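Long-range contacts in Cap5O (Staphylococcus aureus, PDB 3OJO), which probably oxidises UDP-N-acetylmannosamine with NAD as cofactor, a step in the biosynthesis of capsular polysaccharide: residues Asp356-Leu361 with Ser382-Phe387; Thr319-Thr324 with Ser376-Leu381; His370-Ala375 with Ser393-Met398; Ile258-Pro263 with Thr406-Lys411. All coordinates share one frame; numbering follows the deposited sequence.

Interaction 1: Asp356-Leu361 with Ser382-Phe387; sequences DPHVEL and SDHSEF
H384 and D356, and beside them H358 and E386, form two histidine-carboxylate hydrogen bonds. H384 NE2 gives its proton to D356 OD1 at 2.8 Å, fairly straight; the oxygen lies near the plane of the H384 ring, and the nitrogen meets it on the syn side, 35° out of the carboxylate plane. H358 NE2 gives its own to E386 OE1 at 3.0 Å, using the syn lone pair; ring and carboxylate planes are almost perpendicular. E386 reaches it because its chain bends at chi2 (95°). Both ends of H384 are fixed, since ND1 accepts from the backbone N of D328. D356 is gripped likewise: OD1 also takes L323 N, while the anti lone pair of OD2 receives H358 N at 2.9 Å, forming an Asx turn. The two loops follow strands 351-355 and 377-380, at the carboxyl ends of the parallel sheet in the Rossmann-like UDP-binding domain. Packing supplements the polar bonds. H358 CD2 lies toward the rim of one H384 face, 3.3 Å from ND1, the rings being oblique at 36°; S382 CB lies toward the rim of the opposite face. P357 CG rests 3.5 Å from E386 OE2, and P357 CD reaches F387 CZ more loosely, at 4.5 Å.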
loop_
_atom_site.group_PDB
_atom_site.type_symbol
_atom_site.label_atom_id
_atom_site.label_comp_id
_atom_site.label_asym_id
_atom_site.label_seq_id
_atom_site.Cartn_x
_atom_site.Cartn_y
_atom_site.Cartn_z
ATOM N N ASP B 356 -26.877 -16.781 5.356
ATOM C CA ASP B 356 -25.858 -16.402 6.333
ATOM C C ASP B 356 -26.177 -16.993 7.720
ATOM O O ASP B 356 -27.171 -16.599 8.333
ATOM C CB ASP B 356 -25.578 -14.885 6.373
ATOM C CG ASP B 356 -24.240 -14.526 7.005
ATOM O OD1 ASP B 356 -23.551 -13.638 6.473
ATOM O OD2 ASP B 356 -23.910 -15.096 8.057
ATOM N N PRO B 357 -25.343 -17.940 8.224
ATOM C CA PRO B 357 -25.619 -18.536 9.548
ATOM C C PRO B 357 -25.455 -17.575 10.729
ATOM O O PRO B 357 -26.015 -17.821 11.798
ATOM C CB PRO B 357 -24.613 -19.685 9.631
ATOM C CG PRO B 357 -23.498 -19.287 8.737
ATOM C CD PRO B 357 -24.119 -18.507 7.616
ATOM N N HIS B 358 -24.682 -16.492 10.535
ATOM C CA HIS B 358 -24.397 -15.480 11.546
ATOM C C HIS B 358 -25.437 -14.359 11.577
ATOM O O HIS B 358 -25.573 -13.700 12.608
ATOM C CB HIS B 358 -22.985 -14.909 11.335
ATOM C CG HIS B 358 -21.917 -15.954 11.392
ATOM N ND1 HIS B 358 -21.367 -16.352 12.591
ATOM C CD2 HIS B 358 -21.360 -16.675 10.393
ATOM C CE1 HIS B 358 -20.482 -17.287 12.288
ATOM N NE2 HIS B 358 -20.436 -17.509 10.975
ATOM N N VAL B 359 -26.175 -14.142 10.456
ATOM C CA VAL B 359 -27.197 -13.082 10.329
ATOM C C VAL B 359 -28.617 -13.605 10.651
ATOM O O VAL B 359 -29.128 -14.508 9.973
ATOM C CB VAL B 359 -27.123 -12.328 8.966
ATOM C CG1 VAL B 359 -28.172 -11.233 8.888
ATOM C CG2 VAL B 359 -25.740 -11.739 8.725
ATOM N N GLU B 360 -29.249 -13.007 11.682
ATOM C CA GLU B 360 -30.575 -13.410 12.162
ATOM C C GLU B 360 -31.793 -12.677 11.568
ATOM O O GLU B 360 -32.912 -12.918 12.031
ATOM C CB GLU B 360 -30.618 -13.439 13.707
ATOM C CG GLU B 360 -30.547 -14.832 14.316
ATOM C CD GLU B 360 -29.189 -15.507 14.254
ATOM O OE1 GLU B 360 -29.068 -16.526 13.534
ATOM O OE2 GLU B 360 -28.245 -15.016 14.916
ATOM N N LEU B 361 -31.607 -11.845 10.523
ATOM C CA LEU B 361 -32.717 -11.124 9.873
ATOM C C LEU B 361 -33.844 -12.050 9.339
ATOM O O LEU B 361 -33.618 -13.239 9.084
ATOM C CB LEU B 361 -32.217 -10.182 8.755
ATOM C CG LEU B 361 -31.895 -8.708 9.064
ATOM C CD1 LEU B 361 -32.701 -8.144 10.219
ATOM C CD2 LEU B 361 -30.428 -8.487 9.236
ATOM N N SER B 382 -18.834 -13.406 1.790
ATOM C CA SER B 382 -18.230 -13.345 3.137
ATOM C C SER B 382 -17.303 -14.524 3.381
ATOM O O SER B 382 -17.568 -15.610 2.881
ATOM C CB SER B 382 -19.299 -13.278 4.222
ATOM O OG SER B 382 -20.115 -12.132 4.029
ATOM N N ASP B 383 -16.215 -14.314 4.127
ATOM C CA ASP B 383 -15.248 -15.372 4.428
ATOM C C ASP B 383 -15.518 -16.082 5.791
ATOM O O ASP B 383 -14.620 -16.238 6.629
ATOM C CB ASP B 383 -13.782 -14.880 4.261
ATOM C CG ASP B 383 -13.347 -13.726 5.153
ATOM O OD1 ASP B 383 -14.207 -13.165 5.875
ATOM O OD2 ASP B 383 -12.159 -13.364 5.107
ATOM N N HIS B 384 -16.773 -16.535 5.980
ATOM C CA HIS B 384 -17.197 -17.277 7.157
ATOM C C HIS B 384 -16.480 -18.622 7.204
ATOM O O HIS B 384 -16.335 -19.268 6.165
ATOM C CB HIS B 384 -18.712 -17.502 7.129
ATOM C CG HIS B 384 -19.515 -16.252 7.259
ATOM N ND1 HIS B 384 -19.229 -15.307 8.225
ATOM C CD2 HIS B 384 -20.611 -15.860 6.575
ATOM C CE1 HIS B 384 -20.131 -14.356 8.082
ATOM N NE2 HIS B 384 -20.988 -14.645 7.103
ATOM N N SER B 385 -16.019 -19.030 8.406
ATOM C CA SER B 385 -15.302 -20.293 8.664
ATOM C C SER B 385 -16.025 -21.510 8.092
ATOM O O SER B 385 -15.379 -22.404 7.543
ATOM C CB SER B 385 -15.081 -20.473 10.159
ATOM O OG SER B 385 -14.056 -19.605 10.613
ATOM N N GLU B 386 -17.372 -21.502 8.178
ATOM C CA GLU B 386 -18.271 -22.548 7.686
ATOM C C GLU B 386 -18.111 -22.797 6.197
ATOM O O GLU B 386 -18.290 -23.929 5.746
ATOM C CB GLU B 386 -19.736 -22.193 7.996
ATOM C CG GLU B 386 -20.043 -22.070 9.484
ATOM C CD GLU B 386 -19.993 -20.672 10.072
ATOM O OE1 GLU B 386 -19.010 -19.940 9.813
ATOM O OE2 GLU B 386 -20.926 -20.327 10.834
ATOM N N PHE B 387 -17.763 -21.746 5.438
ATOM C CA PHE B 387 -17.606 -21.791 3.984
ATOM C C PHE B 387 -16.291 -22.419 3.505
ATOM O O PHE B 387 -16.158 -22.712 2.318
ATOM C CB PHE B 387 -17.820 -20.392 3.378
ATOM C CG PHE B 387 -19.170 -19.728 3.590
ATOM C CD1 PHE B 387 -19.329 -18.360 3.382
ATOM C CD2 PHE B 387 -20.294 -20.478 3.933
ATOM C CE1 PHE B 387 -20.583 -17.750 3.535
ATOM C CE2 PHE B 387 -21.543 -19.865 4.090
ATOM C CZ PHE B 387 -21.680 -18.506 3.890
#

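Interaction 2: Thr319-Thr324 with Ser376-Leu381; sequences TVFGLT and SLVLIL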
loop_
_atom_site.group_PDB
_atom_site.type_symbol
_atom_site.label_atom_id
_atom_site.label_comp_id
_atom_site.label_asym_id
_atom_site.label_seq_id
_atom_site.Cartn_x
_atom_site.Cartn_y
_atom_site.Cartn_z
ATOM N N THR B 319 -27.925 -17.624 -5.172
ATOM C CA THR B 319 -27.883 -17.738 -3.720
ATOM C C THR B 319 -26.640 -17.033 -3.183
ATOM O O THR B 319 -25.514 -17.467 -3.422
ATOM C CB THR B 319 -27.986 -19.196 -3.250
ATOM O OG1 THR B 319 -29.130 -19.797 -3.843
ATOM C CG2 THR B 319 -28.080 -19.310 -1.738
ATOM N N VAL B 320 -26.855 -15.947 -2.456
ATOM C CA VAL B 320 -25.783 -15.185 -1.819
ATOM C C VAL B 320 -25.376 -15.933 -0.530
ATOM O O VAL B 320 -26.237 -16.343 0.253
ATOM C CB VAL B 320 -26.222 -13.709 -1.583
ATOM C CG1 VAL B 320 -25.385 -13.023 -0.506
ATOM C CG2 VAL B 320 -26.195 -12.916 -2.885
ATOM N N PHE B 321 -24.065 -16.141 -0.355
ATOM C CA PHE B 321 -23.460 -16.796 0.807
ATOM C C PHE B 321 -22.655 -15.741 1.589
ATOM O O PHE B 321 -21.547 -15.379 1.205
ATOM C CB PHE B 321 -22.571 -17.968 0.354
ATOM C CG PHE B 321 -23.228 -19.324 0.283
ATOM C CD1 PHE B 321 -22.485 -20.479 0.481
ATOM C CD2 PHE B 321 -24.581 -19.450 -0.011
ATOM C CE1 PHE B 321 -23.082 -21.740 0.397
ATOM C CE2 PHE B 321 -25.183 -20.714 -0.083
ATOM C CZ PHE B 321 -24.427 -21.850 0.118
ATOM N N GLY B 322 -23.257 -15.225 2.645
ATOM C CA GLY B 322 -22.671 -14.188 3.477
ATOM C C GLY B 322 -23.177 -12.803 3.134
ATOM O O GLY B 322 -23.188 -12.412 1.965
ATOM N N LEU B 323 -23.618 -12.060 4.161
ATOM C CA LEU B 323 -24.148 -10.697 4.042
ATOM C C LEU B 323 -23.335 -9.690 4.897
ATOM O O LEU B 323 -23.673 -8.508 4.950
ATOM C CB LEU B 323 -25.624 -10.661 4.452
ATOM C CG LEU B 323 -26.698 -11.290 3.545
ATOM C CD1 LEU B 323 -28.039 -11.144 4.193
ATOM C CD2 LEU B 323 -26.812 -10.571 2.238
ATOM N N THR B 324 -22.243 -10.158 5.511
ATOM C CA THR B 324 -21.380 -9.355 6.383
ATOM C C THR B 324 -20.052 -8.987 5.725
ATOM O O THR B 324 -19.591 -9.720 4.847
ATOM C CB THR B 324 -21.099 -10.136 7.688
ATOM O OG1 THR B 324 -20.386 -11.340 7.381
ATOM C CG2 THR B 324 -22.367 -10.441 8.477
ATOM N N SER B 376 -29.012 -21.361 -9.939
ATOM C CA SER B 376 -28.062 -21.456 -11.049
ATOM C C SER B 376 -26.632 -21.084 -10.612
ATOM O O SER B 376 -25.680 -21.603 -11.191
ATOM C CB SER B 376 -28.499 -20.570 -12.208
ATOM O OG SER B 376 -29.774 -20.967 -12.685
ATOM N N LEU B 377 -26.482 -20.207 -9.584
ATOM C CA LEU B 377 -25.184 -19.744 -9.064
ATOM C C LEU B 377 -25.167 -19.496 -7.551
ATOM O O LEU B 377 -26.085 -18.883 -7.026
ATOM C CB LEU B 377 -24.734 -18.470 -9.836
ATOM C CG LEU B 377 -23.575 -17.618 -9.274
ATOM C CD1 LEU B 377 -22.206 -18.278 -9.483
ATOM C CD2 LEU B 377 -23.608 -16.214 -9.841
ATOM N N VAL B 378 -24.115 -19.978 -6.859
ATOM C CA VAL B 378 -23.842 -19.695 -5.434
ATOM C C VAL B 378 -22.773 -18.590 -5.389
ATOM O O VAL B 378 -21.659 -18.753 -5.908
ATOM C CB VAL B 378 -23.497 -20.933 -4.562
ATOM C CG1 VAL B 378 -22.591 -20.571 -3.381
ATOM C CG2 VAL B 378 -24.779 -21.599 -4.065
ATOM N N LEU B 379 -23.158 -17.444 -4.837
ATOM C CA LEU B 379 -22.292 -16.281 -4.759
ATOM C C LEU B 379 -21.692 -16.130 -3.363
ATOM O O LEU B 379 -22.415 -15.808 -2.420
ATOM C CB LEU B 379 -23.066 -15.018 -5.206
ATOM C CG LEU B 379 -22.273 -13.733 -5.443
ATOM C CD1 LEU B 379 -21.159 -13.928 -6.483
ATOM C CD2 LEU B 379 -23.197 -12.606 -5.858
ATOM N N ILE B 380 -20.365 -16.350 -3.236
ATOM C CA ILE B 380 -19.694 -16.186 -1.942
ATOM C C ILE B 380 -19.115 -14.758 -1.736
ATOM O O ILE B 380 -18.153 -14.348 -2.392
ATOM C CB ILE B 380 -18.728 -17.329 -1.577
ATOM C CG1 ILE B 380 -19.328 -18.690 -1.965
ATOM C CG2 ILE B 380 -18.367 -17.251 -0.085
ATOM C CD1 ILE B 380 -18.568 -19.854 -1.538
ATOM N N LEU B 381 -19.735 -14.024 -0.803
ATOM C CA LEU B 381 -19.440 -12.626 -0.486
ATOM C C LEU B 381 -18.842 -12.375 0.898
ATOM O O LEU B 381 -18.338 -11.271 1.126
ATOM C CB LEU B 381 -20.680 -11.741 -0.704
ATOM C CG LEU B 381 -21.411 -11.831 -2.033
ATOM C CD1 LEU B 381 -22.621 -10.990 -1.992
ATOM C CD2 LEU B 381 -20.511 -11.435 -3.204
HETATM O O HOH W 1 -17.627 -9.278 2.524
#
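V378 CG1 sits squarely over the F321 ring, 3.8 Å from its centroid, a CH-pi contact only 7° off the ring normal. With chi1 at 152° this methyl lies anti to the backbone N, directed at the ring, while CG2 of the same valine meets T319 CB. F321 CB adds a contact to I380 CG1. On the other face of the sheet, V320 CG1 meets L381 CD1 at 3.7 Å and V320 CG2 faces L379 CD2; helix 336-346 packs on L379 and L381 from this side. Between the two apolar layers runs the parallel ladder. T319 N bonds to L377 O, L379 N to T319 O, F321 N to L379 O and L381 N to F321 O, all close to straight and between 2.7 and 3.0 Å. Past the last rung G322, with positive phi, leaves the strand, its O still touching L381 CB at 3.7 Å. At this polar edge a water lies between T324 O and L381 O, and T324 O also accepts S382 OG. Strand 317-321 is flanked by 351-355 and leads on to it in the chain; 377-380 is flanked by 402-405 and leads on to that. The strand order thus reverses between the pair, which straddles the topological switch point at the carboxyl ends of a parallel Rossmann-like sheet.

Interaction 3: His370-Ala375 with Ser393-Met398; sequences HAVKDA and SHFDKM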
loop_
_atom_site.group_PDB
_atom_site.type_symbol
_atom_site.label_atom_id
_atom_site.label_comp_id
_atom_site.label_asym_id
_atom_site.label_seq_id
_atom_site.Cartn_x
_atom_site.Cartn_y
_atom_site.Cartn_z
ATOM N N HIS B 370 -32.284 -25.484 1.501
ATOM C CA HIS B 370 -33.467 -24.725 1.100
ATOM C C HIS B 370 -33.050 -23.486 0.284
ATOM O O HIS B 370 -33.741 -23.130 -0.677
ATOM C CB HIS B 370 -34.286 -24.314 2.342
ATOM C CG HIS B 370 -35.748 -24.093 2.074
ATOM N ND1 HIS B 370 -36.220 -22.886 1.574
ATOM C CD2 HIS B 370 -36.800 -24.921 2.277
ATOM C CE1 HIS B 370 -37.532 -23.026 1.478
ATOM N NE2 HIS B 370 -37.929 -24.232 1.894
ATOM N N ALA B 371 -31.906 -22.852 0.661
ATOM C CA ALA B 371 -31.348 -21.664 -0.002
ATOM C C ALA B 371 -30.759 -21.967 -1.384
ATOM O O ALA B 371 -30.973 -21.183 -2.308
ATOM C CB ALA B 371 -30.309 -20.989 0.882
ATOM N N VAL B 372 -30.025 -23.092 -1.523
ATOM C CA VAL B 372 -29.409 -23.520 -2.791
ATOM C C VAL B 372 -30.419 -24.155 -3.773
ATOM O O VAL B 372 -30.082 -24.371 -4.945
ATOM C CB VAL B 372 -28.141 -24.404 -2.609
ATOM C CG1 VAL B 372 -27.059 -23.665 -1.837
ATOM C CG2 VAL B 372 -28.467 -25.744 -1.952
ATOM N N LYS B 373 -31.638 -24.473 -3.275
ATOM C CA LYS B 373 -32.726 -25.098 -4.024
ATOM C C LYS B 373 -33.088 -24.380 -5.337
ATOM O O LYS B 373 -33.613 -23.271 -5.345
ATOM C CB LYS B 373 -33.960 -25.362 -3.122
ATOM C CG LYS B 373 -35.069 -26.243 -3.736
ATOM C CD LYS B 373 -34.638 -27.699 -3.975
ATOM C CE LYS B 373 -35.573 -28.437 -4.905
ATOM N NZ LYS B 373 -34.978 -29.710 -5.391
ATOM N N ASP B 374 -32.760 -25.050 -6.438
ATOM C CA ASP B 374 -32.966 -24.727 -7.862
ATOM C C ASP B 374 -32.171 -23.507 -8.353
ATOM O O ASP B 374 -32.516 -22.902 -9.377
ATOM C CB ASP B 374 -34.471 -24.632 -8.235
ATOM C CG ASP B 374 -35.317 -25.843 -7.858
ATOM O OD1 ASP B 374 -35.036 -26.956 -8.373
ATOM O OD2 ASP B 374 -36.289 -25.668 -7.094
ATOM N N ALA B 375 -31.096 -23.161 -7.621
ATOM C CA ALA B 375 -30.239 -22.027 -7.942
ATOM C C ALA B 375 -29.257 -22.356 -9.063
ATOM O O ALA B 375 -28.750 -23.480 -9.143
ATOM C CB ALA B 375 -29.497 -21.562 -6.701
ATOM N N SER B 393 -21.924 -32.260 -1.734
ATOM C CA SER B 393 -23.119 -32.703 -1.018
ATOM C C SER B 393 -24.048 -31.537 -0.656
ATOM O O SER B 393 -25.272 -31.702 -0.688
ATOM C CB SER B 393 -22.717 -33.442 0.256
ATOM O OG SER B 393 -21.507 -34.170 0.113
ATOM N N HIS B 394 -23.460 -30.367 -0.304
ATOM C CA HIS B 394 -24.160 -29.136 0.094
ATOM C C HIS B 394 -24.900 -28.461 -1.053
ATOM O O HIS B 394 -25.906 -27.786 -0.829
ATOM C CB HIS B 394 -23.166 -28.131 0.684
ATOM C CG HIS B 394 -22.428 -28.635 1.877
ATOM N ND1 HIS B 394 -22.899 -28.419 3.157
ATOM C CD2 HIS B 394 -21.265 -29.320 1.946
ATOM C CE1 HIS B 394 -22.011 -28.976 3.964
ATOM N NE2 HIS B 394 -21.006 -29.526 3.280
ATOM N N PHE B 395 -24.385 -28.629 -2.269
ATOM C CA PHE B 395 -24.902 -28.005 -3.485
ATOM C C PHE B 395 -25.757 -28.945 -4.372
ATOM O O PHE B 395 -26.093 -28.570 -5.504
ATOM C CB PHE B 395 -23.725 -27.368 -4.267
ATOM C CG PHE B 395 -22.778 -26.594 -3.375
ATOM C CD1 PHE B 395 -23.126 -25.340 -2.885
ATOM C CD2 PHE B 395 -21.566 -27.142 -2.977
ATOM C CE1 PHE B 395 -22.269 -24.641 -2.033
ATOM C CE2 PHE B 395 -20.710 -26.442 -2.121
ATOM C CZ PHE B 395 -21.067 -25.199 -1.657
ATOM N N ASP B 396 -26.163 -30.134 -3.841
ATOM C CA ASP B 396 -26.972 -31.107 -4.588
ATOM C C ASP B 396 -28.291 -30.560 -5.146
ATOM O O ASP B 396 -28.642 -30.865 -6.285
ATOM C CB ASP B 396 -27.185 -32.402 -3.785
ATOM C CG ASP B 396 -26.096 -33.450 -3.967
ATOM O OD1 ASP B 396 -25.080 -33.147 -4.644
ATOM O OD2 ASP B 396 -26.253 -34.571 -3.426
ATOM N N LYS B 397 -28.975 -29.704 -4.370
ATOM C CA LYS B 397 -30.266 -29.092 -4.706
ATOM C C LYS B 397 -30.224 -27.966 -5.781
ATOM O O LYS B 397 -31.276 -27.392 -6.108
ATOM C CB LYS B 397 -30.972 -28.609 -3.416
ATOM C CG LYS B 397 -31.443 -29.733 -2.485
ATOM C CD LYS B 397 -32.309 -29.190 -1.343
ATOM C CE LYS B 397 -32.797 -30.245 -0.371
ATOM N NZ LYS B 397 -33.511 -29.643 0.796
ATOM N N MET B 398 -29.021 -27.653 -6.329
ATOM C CA MET B 398 -28.839 -26.598 -7.339
ATOM C C MET B 398 -29.232 -27.005 -8.760
ATOM O O MET B 398 -28.981 -28.142 -9.165
ATOM C CB MET B 398 -27.382 -26.111 -7.357
ATOM C CG MET B 398 -27.045 -25.110 -6.280
ATOM S SD MET B 398 -25.515 -24.248 -6.708
ATOM C CE MET B 398 -26.101 -22.848 -7.417
#
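V372 and M398 bring two turns together at the amino-end edge of the Rossmann-like sheet of the UDP-binding domain: the type II turn V372-A375, joining helix 368-372 to strand 377-380, and the type I turn F395-M398, which precedes strand 402-405. Both therefore sit at the amino ends of neighbouring strands. One backbone hydrogen bond ties them, from D374 N to K397 O at 2.8 Å and nearly straight (172°). The type II turn orients the K373-D374 peptide so that D374 N points at K397; D374 itself takes left-handed backbone angles. Weaker CA-H...O contacts flank this bond: K373 CA approaches K397 O at 3.4 Å, and M398 CA approaches V372 O, a carbonyl that already accepts A375 N inside its own turn.

On the exposed side two lysines cross at about a right angle through their aliphatic stems, K373 CD touching K397 CD at 3.8 Å. Their ammonium ends diverge, K373 NZ and K397 NZ being 6.4 Å apart, which should ease repulsion between like charges. K397 is extended beyond CG, while K373 bends at chi2 (67°).

Apolar packing fills the buried side. V372 CG2, placed between its backbone N and carbonyl carbon, reaches 3.5 Å from H394 O; CG1 meets the F395 ring obliquely, and CB rests on M398 CG at 3.9 Å. V372 also packs on F321 and V378 of the sheet. M398 turns at chi3 (97°), bringing its CE 3.7 Å from A375 CB and 3.2 Å from A375 O.

Interaction 4: Ile258-Pro263 with Thr406-Lys411; sequences IHQPGP and TKNVVK
P263 wedges its ring against T406 and K407, and here the packing is close. P263 CG lies 3.5 Å from T406 OG1, with P263 CB at 3.6 Å from the same oxygen, the two side chains meeting at a slant. The aliphatic part of K407 crosses the proline at about a right angle, K407 CD touching P263 CD at 3.6 Å; a bend at chi2 (-68°) brings CD against the proline. Beside them G262 CA points a hydrogen at T406 O, a CA-H...O contact of 3.3 Å and nearly linear at 168°. Further out the fit slackens: the side chains of exposed Q260 and partly exposed N408 only come loosely near each other. This is a junction between domains, the loop after helix 243-250 of the central domain meeting the loop after strand 402-405 of the UDP-binding domain. Two polar atoms here bond elsewhere: T406 OG1 to I380 O and G262 O to Y422 OH. What joins the two loops directly is thus shape fit and one weak CA-H...O contact, so their mutual hold rests on close apposition rather than on directional polar bonds.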
loop_
_atom_site.group_PDB
_atom_site.type_symbol
_atom_site.label_atom_id
_atom_site.label_comp_id
_atom_site.label_asym_id
_atom_site.label_seq_id
_atom_site.Cartn_x
_atom_site.Cartn_y
_atom_site.Cartn_z
ATOM N N ILE B 258 1.087 -6.996 -1.674
ATOM C CA ILE B 258 -0.215 -6.790 -2.346
ATOM C C ILE B 258 -1.329 -7.531 -1.622
ATOM O O ILE B 258 -1.185 -8.697 -1.256
ATOM C CB ILE B 258 -0.156 -7.064 -3.880
ATOM C CG1 ILE B 258 0.931 -6.193 -4.525
ATOM C CG2 ILE B 258 -1.509 -6.816 -4.552
ATOM C CD1 ILE B 258 1.509 -6.690 -5.779
ATOM N N HIS B 259 -2.408 -6.824 -1.352
ATOM C CA HIS B 259 -3.520 -7.384 -0.602
ATOM C C HIS B 259 -4.420 -8.278 -1.454
ATOM O O HIS B 259 -4.206 -8.435 -2.654
ATOM C CB HIS B 259 -4.307 -6.264 0.133
ATOM C CG HIS B 259 -3.500 -5.502 1.149
ATOM N ND1 HIS B 259 -4.114 -4.844 2.213
ATOM C CD2 HIS B 259 -2.157 -5.320 1.242
ATOM C CE1 HIS B 259 -3.126 -4.290 2.904
ATOM N NE2 HIS B 259 -1.933 -4.532 2.345
ATOM N N GLN B 260 -5.420 -8.886 -0.812
ATOM C CA GLN B 260 -6.396 -9.747 -1.462
ATOM C C GLN B 260 -7.580 -8.931 -1.984
ATOM O O GLN B 260 -8.071 -8.032 -1.295
ATOM C CB GLN B 260 -6.896 -10.850 -0.504
ATOM C CG GLN B 260 -5.895 -11.974 -0.247
ATOM C CD GLN B 260 -5.476 -12.703 -1.509
ATOM O OE1 GLN B 260 -4.332 -12.591 -1.950
ATOM N NE2 GLN B 260 -6.403 -13.436 -2.130
ATOM N N PRO B 261 -8.051 -9.226 -3.213
ATOM C CA PRO B 261 -9.247 -8.527 -3.716
ATOM C C PRO B 261 -10.511 -9.112 -3.072
ATOM O O PRO B 261 -10.450 -10.168 -2.415
ATOM C CB PRO B 261 -9.213 -8.795 -5.218
ATOM C CG PRO B 261 -8.432 -10.078 -5.364
ATOM C CD PRO B 261 -7.577 -10.263 -4.158
ATOM N N GLY B 262 -11.637 -8.429 -3.258
ATOM C CA GLY B 262 -12.907 -8.859 -2.687
ATOM C C GLY B 262 -14.124 -8.165 -3.261
ATOM O O GLY B 262 -14.041 -7.475 -4.275
ATOM N N PRO B 263 -15.276 -8.317 -2.599
ATOM C CA PRO B 263 -16.516 -7.693 -3.109
ATOM C C PRO B 263 -16.693 -6.200 -2.792
ATOM O O PRO B 263 -17.693 -5.581 -3.168
ATOM C CB PRO B 263 -17.608 -8.539 -2.450
ATOM C CG PRO B 263 -17.003 -9.055 -1.189
ATOM C CD PRO B 263 -15.520 -9.124 -1.384
ATOM N N THR B 406 -15.920 -14.528 -4.335
ATOM C CA THR B 406 -15.292 -13.210 -4.338
ATOM C C THR B 406 -14.297 -13.047 -3.182
ATOM O O THR B 406 -13.566 -12.055 -3.159
ATOM C CB THR B 406 -16.368 -12.093 -4.331
ATOM O OG1 THR B 406 -17.001 -12.040 -3.065
ATOM C CG2 THR B 406 -17.379 -12.240 -5.433
ATOM N N LYS B 407 -14.279 -14.010 -2.232
ATOM C CA LYS B 407 -13.428 -13.989 -1.024
ATOM C C LYS B 407 -12.301 -15.041 -0.991
ATOM O O LYS B 407 -11.428 -14.941 -0.129
ATOM C CB LYS B 407 -14.296 -14.106 0.260
ATOM C CG LYS B 407 -15.207 -12.914 0.544
ATOM C CD LYS B 407 -14.449 -11.624 0.908
ATOM C CE LYS B 407 -13.889 -11.591 2.299
ATOM N NZ LYS B 407 -13.389 -10.235 2.637
ATOM N N ASN B 408 -12.319 -16.039 -1.912
ATOM C CA ASN B 408 -11.346 -17.147 -1.995
ATOM C C ASN B 408 -11.274 -17.920 -0.650
ATOM O O ASN B 408 -10.191 -18.192 -0.116
ATOM C CB ASN B 408 -9.977 -16.660 -2.503
ATOM C CG ASN B 408 -9.010 -17.755 -2.871
ATOM O OD1 ASN B 408 -9.367 -18.794 -3.424
ATOM N ND2 ASN B 408 -7.747 -17.536 -2.589
ATOM N N VAL B 409 -12.465 -18.238 -0.102
ATOM C CA VAL B 409 -12.663 -18.899 1.184
ATOM C C VAL B 409 -12.735 -20.439 1.103
ATOM O O VAL B 409 -12.237 -21.109 2.013
ATOM C CB VAL B 409 -13.822 -18.239 1.997
ATOM C CG1 VAL B 409 -15.195 -18.548 1.406
ATOM C CG2 VAL B 409 -13.764 -18.611 3.471
ATOM N N VAL B 410 -13.330 -20.992 0.021
ATOM C CA VAL B 410 -13.475 -22.438 -0.164
ATOM C C VAL B 410 -12.116 -23.088 -0.377
ATOM O O VAL B 410 -11.408 -22.759 -1.332
ATOM C CB VAL B 410 -14.486 -22.831 -1.267
ATOM C CG1 VAL B 410 -14.836 -24.315 -1.173
ATOM C CG2 VAL B 410 -15.750 -21.992 -1.179
ATOM N N LYS B 411 -11.751 -23.999 0.526
ATOM C CA LYS B 411 -10.462 -24.679 0.448
ATOM C C LYS B 411 -10.575 -26.159 0.020
ATOM O O LYS B 411 -9.575 -26.760 -0.381
ATOM C CB LYS B 411 -9.614 -24.434 1.713
ATOM C CG LYS B 411 -9.330 -22.944 1.898
ATOM C CD LYS B 411 -8.141 -22.622 2.790
ATOM C CE LYS B 411 -7.792 -21.145 2.738
ATOM N NZ LYS B 411 -8.925 -20.267 3.141
#

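Interactions 1, 2 and 3 belong to the UDP-binding domain, and interaction 4 joins it to the central domain. Interaction 2 is the buried core, a backbone ladder between apolar layers. Interaction 1, partly buried, extends the same strand region at its carboxyl end, where charged and imidazole groups replace aliphatic ones; side-chain to backbone hydrogen bonds join the two contacts. Interaction 3 closes the amino end, linked to interaction 2 by a hydrogen bond between T319 OG1 and A371 O, and is half buried, half lysine-lined surface. Interaction 4, also partly buried, is tied to the core by a threonine hydroxyl, and its V409 packs on F387 of interaction 1; interactions 3 and 4 do not touch.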